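Local coordinates for protein 2-keto-3-deoxygluconate kinase (PDB 2AFB) that probably phosphorylates 2-keto-3-deoxygluconate with ATP, as a sugar kinase of the pfkB (ribokinase) family, at residues D40-G44 with A75-H79. Numbering follows the deposited sequence.
Sequences DVTYG and AAAGH. With NI (nickel (II) ion), chain C.
Tyr43 lays one face of its ring on helix 71-82 at Ala75 and Ala76, where the small lid sheet of this ribokinase-like kinase meets the larger alpha/beta domain. Strand 38-44, on which Tyr43 lies, and the helix are steeply inclined, their short segments crossing at -72°. Ala75 comes first: its methyl CB stands 3.3 Å from Tyr43 OH and also touches CZ, so it packs against the phenol end of the ring. The peptide link between Ala75 and Ala76 lies over that face, Ala76 N 3.9 Å above the ring centre, while Ala76 CB reaches Tyr43 CD2 at 3.6 Å. Alanine suits both places, since a methyl is small enough to let a flat ring lie this close to the helix. The CB of Tyr43 already points at the helix, and with CG anti to the carbonyl carbon (chi1 -63°) the ring lies against Ala75 and Ala76, while Leu23 and Ile21 also touch its side chain. An alanine in place of Tyr43 would probably open a gap over Ala75 and Ala76 and leave His79 CB without the ring beside it. His79 ends the segment, its ring inclined at 52° to that of Tyr43 and its CD2 3.7 Å from Tyr43 CB; Phe329 stacks on the same imidazole. With both imidazole nitrogens engaged, the ring is probably fixed in its rotation. NE2 donates to a water 3.1 Å away that also hydrogen-bonds Thr42 OG1, so one water bridges the threonine hydroxyl of the strand to the helix. On the other nitrogen, His79 ND1 binds the nickel ion at 2.1 Å; two waters also bind the metal, one of them, 2.3 Å from the nickel ion, lying in the plane of the Tyr43 ring at its edge.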
loop_
_atom_site.group_PDB
_atom_site.type_symbol
_atom_site.label_atom_id
_atom_site.label_comp_id
_atom_site.label_asym_id
_atom_site.label_seq_id
_atom_site.Cartn_x
_atom_site.Cartn_y
_atom_site.Cartn_z
ATOM N N ASP A 40 9.684 -1.278 -3.502
ATOM C CA ASP A 40 9.489 -2.705 -3.515
ATOM C C ASP A 40 10.847 -3.341 -3.351
ATOM O O ASP A 40 11.811 -2.859 -3.901
ATOM C CB ASP A 40 8.856 -3.138 -4.825
ATOM C CG ASP A 40 7.440 -2.581 -4.985
ATOM O OD1 ASP A 40 6.759 -2.497 -3.952
ATOM O OD2 ASP A 40 6.988 -2.269 -6.101
ATOM N N VAL A 41 10.876 -4.403 -2.563
ATOM C CA VAL A 41 12.072 -5.109 -2.148
ATOM C C VAL A 41 12.035 -6.511 -2.718
ATOM O O VAL A 41 11.030 -7.165 -2.675
ATOM C CB VAL A 41 12.147 -5.260 -0.604
ATOM C CG1 VAL A 41 13.199 -6.278 -0.189
ATOM C CG2 VAL A 41 12.469 -3.910 0.028
ATOM N N THR A 42 13.149 -6.914 -3.295
ATOM C CA THR A 42 13.417 -8.291 -3.651
ATOM C C THR A 42 14.915 -8.524 -3.715
ATOM O O THR A 42 15.717 -7.619 -3.455
ATOM C CB THR A 42 12.680 -8.751 -4.945
ATOM O OG1 THR A 42 12.684 -10.193 -4.988
ATOM C CG2 THR A 42 13.327 -8.170 -6.228
ATOM N N TYR A 43 15.323 -9.754 -3.993
ATOM C CA TYR A 43 16.737 -10.075 -4.008
ATOM C C TYR A 43 17.017 -10.806 -5.310
ATOM O O TYR A 43 16.277 -11.708 -5.676
ATOM C CB TYR A 43 17.133 -10.893 -2.749
ATOM C CG TYR A 43 16.927 -10.096 -1.480
ATOM C CD1 TYR A 43 15.707 -10.090 -0.838
ATOM C CD2 TYR A 43 17.958 -9.326 -0.932
ATOM C CE1 TYR A 43 15.503 -9.304 0.283
ATOM C CE2 TYR A 43 17.771 -8.574 0.176
ATOM C CZ TYR A 43 16.541 -8.537 0.773
ATOM O OH TYR A 43 16.368 -7.769 1.900
ATOM N N GLY A 44 18.070 -10.431 -6.024
ATOM C CA GLY A 44 18.459 -11.230 -7.190
ATOM C C GLY A 44 19.821 -10.975 -7.754
ATOM O O GLY A 44 20.557 -10.161 -7.237
ATOM N N ALA A 75 18.003 -11.899 4.834
ATOM C CA ALA A 75 16.808 -11.826 3.985
ATOM C C ALA A 75 17.100 -12.426 2.600
ATOM O O ALA A 75 16.305 -13.149 2.057
ATOM C CB ALA A 75 16.395 -10.375 3.857
ATOM N N ALA A 76 18.250 -12.089 2.022
ATOM C CA ALA A 76 18.653 -12.620 0.710
ATOM C C ALA A 76 18.728 -14.137 0.725
ATOM O O ALA A 76 18.214 -14.826 -0.183
ATOM C CB ALA A 76 19.987 -12.022 0.290
ATOM N N ALA A 77 19.329 -14.657 1.794
ATOM C CA ALA A 77 19.440 -16.092 2.012
ATOM C C ALA A 77 18.063 -16.734 2.209
ATOM O O ALA A 77 17.781 -17.838 1.734
ATOM C CB ALA A 77 20.296 -16.348 3.224
ATOM N N GLY A 78 17.198 -16.051 2.934
ATOM C CA GLY A 78 15.895 -16.604 3.179
ATOM C C GLY A 78 15.043 -16.547 1.912
ATOM O O GLY A 78 14.267 -17.440 1.691
ATOM N N HIS A 79 15.263 -15.550 1.061
ATOM C CA HIS A 79 14.585 -15.454 -0.244
ATOM C C HIS A 79 14.985 -16.584 -1.163
ATOM O O HIS A 79 14.126 -17.203 -1.825
ATOM C CB HIS A 79 14.897 -14.096 -0.860
ATOM C CG HIS A 79 14.283 -13.839 -2.198
ATOM N ND1 HIS A 79 12.944 -13.585 -2.381
ATOM C CD2 HIS A 79 14.851 -13.714 -3.417
ATOM C CE1 HIS A 79 12.696 -13.350 -3.652
ATOM N NE2 HIS A 79 13.842 -13.414 -4.306
HETATM NI NI NI C . 11.496 -12.871 -1.009
HETATM O O HOH W 1 13.592 -11.964 -7.044
HETATM O O HOH W 2 11.475 -14.055 0.896
HETATM O O HOH W 3 12.012 -10.640 -0.561
#